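Local atomic coordinates of importin-95 (Chaetomium thermophilum, PDB entry 4XRI), a protein that probably acts as a nuclear import receptor of the importin beta family, carrying protein cargo into the nucleus and binding a small GTPase. Residues 61-66 / 109-114; 158-163 / 203-208; 592-597 / 633-638; 625-630 / 668-673; 777-782 / 823-828. The protein carries 2 engineered substitutions. All coordinates share one frame; numbering follows the deposited sequence.

Contact 1: 61-66 / 109-114; sequences HIRAAA and LASPNS. Engineered in segment 109-114: Pro112 (natural residue Ser). With SO4 (sulfate ion), chain C; SO4 (sulfate ion), chain I.
Arg63 and Asn113 mark the closest approach of the two backbones, yet their CA atoms stay 9.2 Å apart, so a long side chain has to span the gap. Segment 61-66 is a turn of helix 60-72, whereas 109-114 is the linker between helix 95-108 and helix 114-131, with Asn113 as the N-cap of the latter: its OD1 takes the backbone N-H of Ala116. Arg63 leaves its helix toward the linker and bends about its CG-CD bond (chi3 68°), which brings the guanidinium over to Ser111. NH1 makes a weak, strongly bent hydrogen bond to Ser111 OG (3.3 Å, 127° at the hydrogen). The same nitrogen lies 3.7 Å from Asn113 CB, and the Arg63 and Asn113 side chains run past each other in opposite directions, with guanidinium and amide planes 28° apart. Ser111 OG also accepts the backbone N-H of Asn113 at 3.2 Å, closing an ST turn just ahead of the helix. Its stronger partner, however, is Glu56, which forms a salt bridge with Arg63 NH1 as well, while Arg63 NE is bonded to Leu53 O. At the start of the same helix, away from the linker, the backbone N of His61 holds O2 of a sulfate, probably from the crystallisation liquor, at 3.1 Å. The buried arginine is thus held chiefly by Glu56 and Leu53, and the serine is a shared acceptor and donor: a polar network, with the carboxylate probably balancing the guanidinium charge, ties the linker to helix 60-72.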
# COMPACT_ATOMS: atom_id res chain seq x y z
N HIS A 61 23.79 28.57 -3.26
CA HIS A 61 22.39 28.26 -2.98
C HIS A 61 21.45 29.12 -3.82
O HIS A 61 20.35 28.68 -4.18
CB HIS A 61 22.09 28.43 -1.49
CG HIS A 61 22.17 29.84 -1.00
ND1 HIS A 61 23.36 30.42 -0.59
CD2 HIS A 61 21.22 30.79 -0.85
CE1 HIS A 61 23.13 31.66 -0.21
NE2 HIS A 61 21.84 31.91 -0.35
N ILE A 62 21.88 30.33 -4.15
CA ILE A 62 21.10 31.19 -5.04
C ILE A 62 21.10 30.61 -6.45
O ILE A 62 20.05 30.52 -7.09
CB ILE A 62 21.66 32.63 -5.08
CG1 ILE A 62 21.54 33.28 -3.71
CG2 ILE A 62 20.91 33.46 -6.12
CD1 ILE A 62 20.13 33.34 -3.18
N ARG A 63 22.28 30.22 -6.92
CA ARG A 63 22.43 29.65 -8.25
C ARG A 63 21.64 28.35 -8.39
O ARG A 63 21.01 28.11 -9.42
CB ARG A 63 23.91 29.40 -8.55
CG ARG A 63 24.76 30.65 -8.48
CD ARG A 63 26.23 30.33 -8.67
NE ARG A 63 26.52 29.87 -10.02
CZ ARG A 63 27.73 29.50 -10.44
NH1 ARG A 63 28.75 29.52 -9.60
NH2 ARG A 63 27.91 29.09 -11.69
N ALA A 64 21.70 27.52 -7.36
CA ALA A 64 20.94 26.27 -7.34
C ALA A 64 19.45 26.56 -7.44
O ALA A 64 18.74 25.94 -8.22
CB ALA A 64 21.26 25.47 -6.09
N ALA A 65 19.00 27.52 -6.63
CA ALA A 65 17.60 27.95 -6.63
C ALA A 65 17.15 28.40 -8.01
O ALA A 65 16.06 28.06 -8.46
CB ALA A 65 17.40 29.06 -5.62
N ALA A 66 18.02 29.16 -8.68
CA ALA A 66 17.75 29.63 -10.04
C ALA A 66 17.63 28.46 -11.00
O ALA A 66 16.73 28.42 -11.84
CB ALA A 66 18.84 30.59 -10.49
N LEU A 109 28.19 23.53 -16.12
CA LEU A 109 28.68 22.23 -15.65
C LEU A 109 30.12 22.30 -15.16
O LEU A 109 30.54 21.52 -14.31
CB LEU A 109 28.57 21.18 -16.76
CG LEU A 109 27.18 20.75 -17.24
CD1 LEU A 109 27.33 19.65 -18.28
CD2 LEU A 109 26.31 20.29 -16.08
N ALA A 110 30.88 23.24 -15.72
CA ALA A 110 32.30 23.36 -15.42
C ALA A 110 32.56 24.16 -14.14
O ALA A 110 33.70 24.23 -13.66
CB ALA A 110 33.03 24.00 -16.59
N SER A 111 31.51 24.77 -13.59
CA SER A 111 31.63 25.60 -12.40
C SER A 111 32.21 24.84 -11.21
O SER A 111 31.81 23.72 -10.93
CB SER A 111 30.26 26.17 -12.01
OG SER A 111 30.35 26.93 -10.82
N PRO A 112 33.17 25.47 -10.51
CA PRO A 112 33.76 24.89 -9.30
C PRO A 112 32.76 24.85 -8.14
O PRO A 112 33.01 24.19 -7.14
CB PRO A 112 34.93 25.83 -8.98
CG PRO A 112 34.55 27.11 -9.61
CD PRO A 112 33.80 26.75 -10.86
N ASN A 113 31.64 25.54 -8.29
CA ASN A 113 30.56 25.47 -7.31
C ASN A 113 29.68 24.25 -7.57
O ASN A 113 28.99 24.17 -8.59
CB ASN A 113 29.72 26.74 -7.33
CG ASN A 113 28.71 26.79 -6.20
OD1 ASN A 113 27.56 26.38 -6.37
ND2 ASN A 113 29.14 27.28 -5.04
N SER A 114 29.72 23.30 -6.64
CA SER A 114 29.04 22.02 -6.80
C SER A 114 27.53 22.15 -6.94
O SER A 114 26.90 21.43 -7.72
CB SER A 114 29.37 21.10 -5.62
OG SER A 114 30.72 20.69 -5.67
S SO4 C . 26.04 28.42 0.01
O1 SO4 C . 25.08 28.26 1.10
O2 SO4 C . 25.57 29.47 -0.89
O3 SO4 C . 27.34 28.79 0.54
O4 SO4 C . 26.15 27.16 -0.72
S SO4 I . 33.62 21.36 -3.69
O1 SO4 I . 33.03 22.35 -4.59
O2 SO4 I . 32.75 21.19 -2.53
O3 SO4 I . 33.75 20.08 -4.39
O4 SO4 I . 34.93 21.82 -3.26

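Contact 2: 158-163 / 203-208. With SO4 (sulfate ion), chain D.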
# COMPACT_ATOMS: atom_id res chain seq x y z
N ALA A 158 29.78 16.92 -12.78
CA ALA A 158 28.47 17.42 -13.18
C ALA A 158 27.98 16.78 -14.47
O ALA A 158 26.78 16.56 -14.64
CB ALA A 158 28.52 18.94 -13.32
N SER A 159 28.90 16.50 -15.38
CA SER A 159 28.54 15.88 -16.65
C SER A 159 28.17 14.42 -16.46
O SER A 159 27.26 13.91 -17.11
CB SER A 159 29.68 16.01 -17.66
OG SER A 159 29.98 17.38 -17.89
N LEU A 160 28.88 13.75 -15.56
CA LEU A 160 28.53 12.39 -15.17
C LEU A 160 27.14 12.38 -14.56
O LEU A 160 26.32 11.51 -14.84
CB LEU A 160 29.56 11.83 -14.19
CG LEU A 160 30.89 11.39 -14.80
CD1 LEU A 160 31.92 11.17 -13.71
CD2 LEU A 160 30.69 10.13 -15.63
N THR A 161 26.88 13.38 -13.71
CA THR A 161 25.60 13.53 -13.05
C THR A 161 24.47 13.78 -14.06
O THR A 161 23.37 13.24 -13.93
CB THR A 161 25.64 14.69 -12.03
OG1 THR A 161 26.61 14.40 -11.02
CG2 THR A 161 24.29 14.89 -11.39
N ALA A 162 24.77 14.59 -15.07
CA ALA A 162 23.80 14.89 -16.12
C ALA A 162 23.50 13.66 -16.96
O ALA A 162 22.34 13.39 -17.30
CB ALA A 162 24.30 16.03 -17.00
N ILE A 163 24.54 12.91 -17.28
CA ILE A 163 24.41 11.65 -18.01
C ILE A 163 23.51 10.67 -17.26
O ILE A 163 22.64 10.03 -17.85
CB ILE A 163 25.79 11.00 -18.26
CG1 ILE A 163 26.55 11.77 -19.35
CG2 ILE A 163 25.64 9.54 -18.65
CD1 ILE A 163 27.99 11.33 -19.51
N ARG A 203 35.08 9.81 -9.03
CA ARG A 203 34.72 8.40 -8.83
C ARG A 203 33.33 8.25 -8.22
O ARG A 203 32.55 7.39 -8.65
CB ARG A 203 35.75 7.70 -7.95
CG ARG A 203 37.02 7.28 -8.67
CD ARG A 203 37.90 6.40 -7.79
NE ARG A 203 37.35 5.05 -7.64
CZ ARG A 203 37.83 4.14 -6.80
NH1 ARG A 203 38.86 4.44 -6.02
NH2 ARG A 203 37.27 2.94 -6.72
N PHE A 204 33.01 9.08 -7.23
CA PHE A 204 31.70 9.02 -6.60
C PHE A 204 30.59 9.41 -7.57
O PHE A 204 29.54 8.77 -7.61
CB PHE A 204 31.63 9.92 -5.37
CG PHE A 204 30.27 9.98 -4.75
CD1 PHE A 204 29.73 8.86 -4.14
CD2 PHE A 204 29.51 11.14 -4.78
CE1 PHE A 204 28.48 8.89 -3.57
CE2 PHE A 204 28.25 11.18 -4.22
CZ PHE A 204 27.73 10.05 -3.61
N ALA A 205 30.84 10.46 -8.34
CA ALA A 205 29.89 10.92 -9.34
C ALA A 205 29.67 9.85 -10.40
O ALA A 205 28.55 9.64 -10.87
CB ALA A 205 30.37 12.21 -9.98
N ALA A 206 30.75 9.16 -10.77
CA ALA A 206 30.70 8.15 -11.81
C ALA A 206 29.96 6.90 -11.37
O ALA A 206 29.15 6.35 -12.12
CB ALA A 206 32.11 7.79 -12.25
N ILE A 207 30.23 6.44 -10.15
CA ILE A 207 29.59 5.23 -9.65
C ILE A 207 28.10 5.49 -9.40
O ILE A 207 27.27 4.60 -9.58
CB ILE A 207 30.27 4.70 -8.36
CG1 ILE A 207 29.82 3.27 -8.05
CG2 ILE A 207 30.03 5.63 -7.17
CD1 ILE A 207 30.34 2.24 -9.02
N THR A 208 27.78 6.72 -9.02
CA THR A 208 26.39 7.12 -8.82
C THR A 208 25.66 7.15 -10.15
O THR A 208 24.52 6.70 -10.26
CB THR A 208 26.30 8.51 -8.16
OG1 THR A 208 27.05 8.51 -6.94
CG2 THR A 208 24.84 8.86 -7.86
S SO4 D . 41.08 2.74 -3.87
O1 SO4 D . 40.68 4.15 -3.87
O2 SO4 D . 40.10 1.96 -4.62
O3 SO4 D . 42.39 2.61 -4.49
O4 SO4 D . 41.14 2.27 -2.50
O HOH W 1 26.32 11.21 -10.54
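Two nearly parallel helices of the HEAT-repeat superhelix, 153-168 and 200-212, pack side by side here through Leu160 and the small residues Ala205 and Ala206. Their short segments run 8° apart with axes 8.5 Å from each other, and the CA atoms of Leu160 and Ala206 approach to 5.8 Å, a spacing that the two alanines permit. Leu160 points at the other helix with CG anti to its own carbonyl carbon (chi1 -76°), and the CD1 branch does the touching. This methyl lies 3.7 Å from Ala206 CB and 4.2 Å from Ala205 CB, so it rests against both methyls. Val189 and Ala148, on the helices 182-193 and 140-150, also pack on Leu160. Arg203 turns its chain away from this interface; its NH1 binds O2 of a sulfate, probably from the crystallisation liquor, fairly straight (3.1 Å, 161°) and O1 more weakly, with the sulfur in the guanidinium plane, while NE bonds to Ala193 O. With a leucine in place of Arg203, the sulfate and the carbonyl of Ala193 would probably each lose a hydrogen-bond donor. At the more open margin Thr161 OG1, which is also hydrogen-bonded to Gln157 O, lies beside a water that joins the helices where direct polar contact is lacking: the water donates to Thr161 OG1 and, at 2.7 Å, to the backbone oxygen of Ala205.

Contact 3: 592-597 / 633-638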
# COMPACT_ATOMS: atom_id res chain seq x y z
N ALA A 592 -18.81 -3.43 17.11
CA ALA A 592 -18.43 -4.79 17.47
C ALA A 592 -19.52 -5.46 18.31
O ALA A 592 -19.88 -6.62 18.07
CB ALA A 592 -17.11 -4.80 18.22
N THR A 593 -20.04 -4.73 19.29
CA THR A 593 -21.08 -5.26 20.17
C THR A 593 -22.38 -5.49 19.41
O THR A 593 -23.10 -6.45 19.67
CB THR A 593 -21.36 -4.32 21.36
OG1 THR A 593 -21.79 -3.05 20.88
CG2 THR A 593 -20.10 -4.14 22.21
N VAL A 594 -22.67 -4.60 18.46
CA VAL A 594 -23.88 -4.73 17.65
C VAL A 594 -23.84 -6.00 16.81
O VAL A 594 -24.77 -6.81 16.84
CB VAL A 594 -24.09 -3.52 16.73
CG1 VAL A 594 -25.23 -3.78 15.76
CG2 VAL A 594 -24.36 -2.25 17.54
N GLN A 595 -22.74 -6.17 16.08
CA GLN A 595 -22.54 -7.36 15.25
C GLN A 595 -22.55 -8.64 16.08
O GLN A 595 -23.14 -9.65 15.68
CB GLN A 595 -21.23 -7.28 14.46
CG GLN A 595 -21.23 -6.24 13.35
CD GLN A 595 -20.00 -6.34 12.46
OE1 GLN A 595 -19.36 -5.33 12.16
NE2 GLN A 595 -19.68 -7.56 12.04
N ARG A 596 -21.89 -8.59 17.23
CA ARG A 596 -21.77 -9.76 18.09
C ARG A 596 -23.11 -10.15 18.71
O ARG A 596 -23.41 -11.34 18.87
CB ARG A 596 -20.74 -9.52 19.19
CG ARG A 596 -20.39 -10.77 19.97
CD ARG A 596 -19.89 -11.87 19.05
NE ARG A 596 -19.78 -13.15 19.73
CZ ARG A 596 -20.74 -14.07 19.77
NH1 ARG A 596 -21.90 -13.84 19.16
NH2 ARG A 596 -20.55 -15.21 20.42
N LEU A 597 -23.91 -9.16 19.08
CA LEU A 597 -25.19 -9.42 19.73
C LEU A 597 -26.26 -9.78 18.71
O LEU A 597 -27.20 -10.51 19.03
CB LEU A 597 -25.62 -8.22 20.56
CG LEU A 597 -24.90 -8.02 21.90
CD1 LEU A 597 -25.29 -6.70 22.55
CD2 LEU A 597 -25.18 -9.19 22.84
N ILE A 633 -24.09 2.08 12.09
CA ILE A 633 -25.48 2.06 11.67
C ILE A 633 -25.75 0.88 10.74
O ILE A 633 -26.78 0.21 10.85
CB ILE A 633 -25.87 3.37 10.96
CG1 ILE A 633 -25.84 4.54 11.95
CG2 ILE A 633 -27.25 3.26 10.33
CD1 ILE A 633 -26.08 5.89 11.32
N SER A 634 -24.81 0.62 9.84
CA SER A 634 -24.88 -0.53 8.94
C SER A 634 -25.00 -1.82 9.74
O SER A 634 -25.78 -2.71 9.39
CB SER A 634 -23.66 -0.58 8.03
OG SER A 634 -23.60 -1.82 7.33
N ALA A 635 -24.21 -1.91 10.81
CA ALA A 635 -24.24 -3.06 11.70
C ALA A 635 -25.62 -3.22 12.34
O ALA A 635 -26.17 -4.32 12.39
CB ALA A 635 -23.18 -2.92 12.78
N LEU A 636 -26.18 -2.10 12.79
CA LEU A 636 -27.49 -2.11 13.44
C LEU A 636 -28.59 -2.52 12.47
O LEU A 636 -29.53 -3.23 12.85
CB LEU A 636 -27.80 -0.75 14.05
CG LEU A 636 -29.06 -0.74 14.92
CD1 LEU A 636 -28.84 -1.60 16.15
CD2 LEU A 636 -29.46 0.68 15.31
N ALA A 637 -28.48 -2.08 11.23
CA ALA A 637 -29.47 -2.42 10.21
C ALA A 637 -29.43 -3.91 9.90
O ALA A 637 -30.47 -4.55 9.76
CB ALA A 637 -29.25 -1.60 8.95
N ASN A 638 -28.22 -4.45 9.79
CA ASN A 638 -28.03 -5.88 9.52
C ASN A 638 -28.54 -6.74 10.67
O ASN A 638 -29.03 -7.85 10.46
CB ASN A 638 -26.55 -6.18 9.27
CG ASN A 638 -26.28 -7.66 9.10
OD1 ASN A 638 -26.39 -8.20 8.00
ND2 ASN A 638 -25.91 -8.33 10.19
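Val594 sets one methyl against the backbone of the facing helix, and Ala635 CB and Leu636 CD1 fit round it. CG1 stands anti to the backbone N (chi1 172°), which directs this branch across the interface to within 3.5 Å of Ala635 C. It is equally near Leu636 N, so the methyl lies over the peptide link joining the two residues. From one end of that link Ala635 CB comes up to Val594 CG1 at 3.7 Å; from the other, Leu636 offers CD1 to the same methyl at 4.2 Å, a lighter touch. Ala635 itself points toward helix 573-597, and its methyl is shared, meeting Gln595 CG at 3.9 Å. Gln595 gives only its aliphatic part to the contact, since the extended chain carries the amide on past the alanine, where OE1 is bonded to Gln591 NE2. No hydrogen bond crosses between the segments. Beyond this apolar strip, Ile608 of helix 605-616 and Ile601 touch both Val594 and Leu636 and extend the core inward, whereas Gln595 lies on the solvent side. The two segments run almost parallel, 14° apart with axes 8.7 Å from each other, and helix 605-616 comes between them in sequence. Such alignment of like-directed helices, with a further helix behind, is typical of the stacked helical hairpins that build the HEAT-repeat solenoid of importin beta.

Contact 4: 625-630 / 668-673; sequences VPEGVF and CSMAIG
Met670 contributes the most surface to this contact, and it lies between Phe630 on the inner side and Glu627 on the outer. Its CG is anti to the backbone N (chi1 -177°), which sends the chain toward helix 625-640, and bends at the next two torsions then fold the terminal methyl back against Glu627. Near its root, Met670 CG meets Phe630 CB at 3.5 Å, the two side chains sliding past each other in opposite directions, so that the methionine touches the base of the phenylalanine more closely than its ring. At the tip, Met670 CE lies 3.3 Å from Glu627 CG, a tight methyl-to-methylene contact in which the side chains cross at about a right angle. Glu627 is extended and passes the methyl with its aliphatic part; its carboxylate continues to Ser666, whose OG is bonded to OE2. The Phe630 ring reaches deeper, its CE2 coming 4.2 Å from Ala671 CB, while Leu616 and Ala658 of neighbouring helices pack on it from elsewhere in the core. An alanine in place of Met670 would probably open a gap beside Phe630 CB and leave Glu627 CG without the methyl that covers it. The axes of the short segments are 10.0 Å apart, a spacing consistent with the bulk of Met670 and Phe630 between them. The segments run 11° apart, and helix 648-660 lies between them in sequence, a near-parallel stacking of helices characteristic of a HEAT-repeat superhelix.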
# COMPACT_ATOMS: atom_id res chain seq x y z
N VAL A 625 -15.08 10.44 11.62
CA VAL A 625 -16.24 10.14 12.45
C VAL A 625 -17.51 9.73 11.68
O VAL A 625 -18.15 8.75 12.06
CB VAL A 625 -16.60 11.35 13.35
CG1 VAL A 625 -17.87 11.08 14.12
CG2 VAL A 625 -15.45 11.64 14.31
N PRO A 626 -17.89 10.47 10.61
CA PRO A 626 -19.12 10.05 9.93
C PRO A 626 -19.03 8.63 9.38
O PRO A 626 -20.03 7.91 9.36
CB PRO A 626 -19.27 11.07 8.80
CG PRO A 626 -18.50 12.25 9.23
CD PRO A 626 -17.34 11.70 10.01
N GLU A 627 -17.84 8.24 8.94
CA GLU A 627 -17.63 6.91 8.38
C GLU A 627 -17.79 5.83 9.45
O GLU A 627 -18.35 4.77 9.19
CB GLU A 627 -16.25 6.82 7.73
CG GLU A 627 -15.99 5.53 6.98
CD GLU A 627 -14.84 5.66 6.00
OE1 GLU A 627 -14.35 4.63 5.51
OE2 GLU A 627 -14.44 6.81 5.71
N GLY A 628 -17.29 6.12 10.65
CA GLY A 628 -17.42 5.21 11.77
C GLY A 628 -18.86 5.08 12.22
O GLY A 628 -19.32 3.99 12.56
N VAL A 629 -19.58 6.20 12.21
CA VAL A 629 -21.00 6.21 12.54
C VAL A 629 -21.80 5.37 11.55
O VAL A 629 -22.65 4.57 11.94
CB VAL A 629 -21.56 7.65 12.56
CG1 VAL A 629 -23.08 7.63 12.66
CG2 VAL A 629 -20.95 8.45 13.72
N PHE A 630 -21.51 5.56 10.26
CA PHE A 630 -22.19 4.82 9.21
C PHE A 630 -21.95 3.32 9.32
O PHE A 630 -22.85 2.51 9.09
CB PHE A 630 -21.74 5.33 7.83
CG PHE A 630 -22.60 6.43 7.29
CD1 PHE A 630 -22.83 7.59 8.02
CD2 PHE A 630 -23.18 6.32 6.03
CE1 PHE A 630 -23.62 8.60 7.52
CE2 PHE A 630 -23.97 7.33 5.53
CZ PHE A 630 -24.19 8.48 6.27
N CYS A 668 -18.90 8.93 0.72
CA CYS A 668 -19.81 8.67 -0.38
C CYS A 668 -19.86 7.17 -0.67
O CYS A 668 -20.93 6.59 -0.79
CB CYS A 668 -19.38 9.43 -1.63
SG CYS A 668 -20.55 9.32 -3.02
N SER A 669 -18.68 6.56 -0.75
CA SER A 669 -18.58 5.12 -0.95
C SER A 669 -19.25 4.35 0.18
O SER A 669 -19.92 3.34 -0.05
CB SER A 669 -17.11 4.69 -1.07
OG SER A 669 -16.60 5.02 -2.35
N MET A 670 -19.07 4.83 1.41
CA MET A 670 -19.71 4.22 2.57
C MET A 670 -21.23 4.33 2.48
O MET A 670 -21.96 3.42 2.88
CB MET A 670 -19.21 4.88 3.86
CG MET A 670 -19.77 4.27 5.13
SD MET A 670 -19.22 2.57 5.39
CE MET A 670 -17.53 2.85 5.92
N ALA A 671 -21.70 5.46 1.97
CA ALA A 671 -23.13 5.70 1.81
C ALA A 671 -23.74 4.72 0.82
O ALA A 671 -24.84 4.21 1.04
CB ALA A 671 -23.38 7.14 1.37
N ILE A 672 -23.04 4.49 -0.28
CA ILE A 672 -23.48 3.54 -1.30
C ILE A 672 -23.56 2.13 -0.71
O ILE A 672 -24.50 1.39 -0.97
CB ILE A 672 -22.55 3.53 -2.51
CG1 ILE A 672 -22.51 4.93 -3.15
CG2 ILE A 672 -23.00 2.49 -3.53
CD1 ILE A 672 -21.41 5.10 -4.18
N GLY A 673 -22.56 1.79 0.10
CA GLY A 673 -22.54 0.52 0.80
C GLY A 673 -23.69 0.43 1.78
O GLY A 673 -24.27 -0.64 1.98

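Contact 5: 777-782 / 823-828; sequences AMKTSN and ADAYPN
Lys779 lays its aliphatic chain along the end of helix 809-825, and the closest part of the contact lies at Ala825. There the CA atoms of Lys779 and Ala825 are 5.4 Å apart, near enough for Lys779 CG and CD to lie over Ala825 CA at 4.0 and 4.1 Å. The CG methylene stands anti to the backbone N (chi1 -176°), so the chain sets out straight at the other helix before turning at chi3. The fit slackens from Asp824 onward. Lys779 CD passes Asp824 CB at 4.3 Å, and Lys779 NZ ends 5.0 Å from Asp824 OD1, too far for a salt bridge, although the opposite charges probably attract one another weakly across the partly exposed margin. No hydrogen bond joins the segments. Both helices finish here. A Schellman motif ends helix 754-780, with Asn782 at positive phi as its C-prime residue: Asn782 N bonds to Lys779 O and Lys783 N to Met778 O. Ser781 OG also bonds back to Ala777 O at 2.8 Å. On the other segment Tyr826 is the first residue to leave helical angles, and its hydroxyl bonds to Thr784 O just beyond the first helix. The contact therefore joins two helix C-termini, with Phe729 and Val786 packing on Met778 on one side, and helix 855-872 meeting Ala823 and Asp824 through Gln867 and Trp863 on the other.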
# COMPACT_ATOMS: atom_id res chain seq x y z
N ALA A 777 -35.55 -10.02 -10.12
CA ALA A 777 -36.68 -9.11 -9.94
C ALA A 777 -37.73 -9.30 -11.03
O ALA A 777 -38.93 -9.30 -10.75
CB ALA A 777 -36.19 -7.66 -9.92
N MET A 778 -37.27 -9.46 -12.26
CA MET A 778 -38.17 -9.60 -13.40
C MET A 778 -38.79 -10.99 -13.45
O MET A 778 -39.92 -11.16 -13.92
CB MET A 778 -37.44 -9.29 -14.71
CG MET A 778 -36.89 -7.86 -14.80
SD MET A 778 -38.16 -6.58 -14.77
CE MET A 778 -38.15 -6.10 -13.04
N LYS A 779 -38.06 -11.99 -12.96
CA LYS A 779 -38.57 -13.35 -12.92
C LYS A 779 -39.72 -13.47 -11.92
O LYS A 779 -40.80 -13.96 -12.25
CB LYS A 779 -37.46 -14.34 -12.56
CG LYS A 779 -37.90 -15.79 -12.59
CD LYS A 779 -36.90 -16.67 -11.88
CE LYS A 779 -36.78 -16.28 -10.41
NZ LYS A 779 -35.66 -16.98 -9.73
N THR A 780 -39.48 -13.01 -10.69
CA THR A 780 -40.45 -13.15 -9.61
C THR A 780 -41.68 -12.27 -9.80
O THR A 780 -42.70 -12.48 -9.15
CB THR A 780 -39.81 -12.81 -8.25
OG1 THR A 780 -39.32 -11.46 -8.26
CG2 THR A 780 -38.66 -13.76 -7.94
N SER A 781 -41.59 -11.30 -10.70
CA SER A 781 -42.72 -10.44 -11.01
C SER A 781 -43.34 -10.82 -12.35
O SER A 781 -44.20 -10.10 -12.87
CB SER A 781 -42.30 -8.97 -11.01
OG SER A 781 -41.34 -8.71 -12.02
N ASN A 782 -42.89 -11.95 -12.89
CA ASN A 782 -43.37 -12.45 -14.18
C ASN A 782 -43.24 -11.41 -15.28
O ASN A 782 -44.17 -11.19 -16.06
CB ASN A 782 -44.82 -12.91 -14.06
CG ASN A 782 -44.99 -14.05 -13.08
OD1 ASN A 782 -45.78 -13.97 -12.14
ND2 ASN A 782 -44.22 -15.12 -13.29
N ALA A 823 -31.12 -19.26 -16.70
CA ALA A 823 -31.72 -20.56 -16.96
C ALA A 823 -33.08 -20.66 -16.29
O ALA A 823 -34.06 -21.12 -16.89
CB ALA A 823 -30.81 -21.68 -16.48
N ASP A 824 -33.13 -20.24 -15.03
CA ASP A 824 -34.37 -20.21 -14.27
C ASP A 824 -35.40 -19.27 -14.90
O ASP A 824 -36.57 -19.61 -15.02
CB ASP A 824 -34.10 -19.80 -12.82
CG ASP A 824 -34.12 -20.97 -11.87
OD1 ASP A 824 -33.14 -21.13 -11.11
OD2 ASP A 824 -35.11 -21.73 -11.88
N ALA A 825 -34.93 -18.09 -15.30
CA ALA A 825 -35.82 -17.05 -15.81
C ALA A 825 -36.43 -17.42 -17.15
O ALA A 825 -37.54 -17.00 -17.48
CB ALA A 825 -35.07 -15.73 -15.92
N TYR A 826 -35.70 -18.21 -17.94
CA TYR A 826 -36.21 -18.68 -19.22
C TYR A 826 -36.06 -20.19 -19.32
O TYR A 826 -35.11 -20.69 -19.93
CB TYR A 826 -35.49 -17.98 -20.37
CG TYR A 826 -35.62 -16.48 -20.33
CD1 TYR A 826 -36.73 -15.84 -20.87
CD2 TYR A 826 -34.64 -15.70 -19.73
CE1 TYR A 826 -36.85 -14.46 -20.83
CE2 TYR A 826 -34.76 -14.32 -19.69
CZ TYR A 826 -35.86 -13.71 -20.23
OH TYR A 826 -35.98 -12.34 -20.19
N PRO A 827 -37.00 -20.93 -18.71
CA PRO A 827 -36.98 -22.39 -18.69
C PRO A 827 -37.43 -22.97 -20.02
O PRO A 827 -37.50 -22.24 -21.00
CB PRO A 827 -37.96 -22.73 -17.57
CG PRO A 827 -38.96 -21.63 -17.63
CD PRO A 827 -38.20 -20.39 -18.04
N ASN A 828 -37.75 -24.27 -20.03
CA ASN A 828 -38.11 -25.01 -21.24
C ASN A 828 -37.33 -24.59 -22.49
O ASN A 828 -37.91 -24.38 -23.56
CB ASN A 828 -39.62 -24.91 -21.52
CG ASN A 828 -40.46 -25.69 -20.52
OD1 ASN A 828 -39.98 -26.63 -19.89
ND2 ASN A 828 -41.72 -25.29 -20.37

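Contacts 1 and 2 lie near the N-terminal end of the solenoid and touch through Leu109, which packs on Ala158 and Ser159; contacts 3, 4 and 5 belong to the C-terminal half, and the centres of contacts 1 and 5 are about 77 Å apart. Contacts 3 and 4 share helix 625-640, whose adjoining segments meet a preceding helix in one case and a following helix in the other. Contacts 2, 3 and 4 join near-parallel helices by apolar side chains, with contact 4 less fully buried. Contact 1 is buried but polar, a helix meeting a linker, whereas contact 5 pairs helix ends at a partly exposed, loosely packed margin.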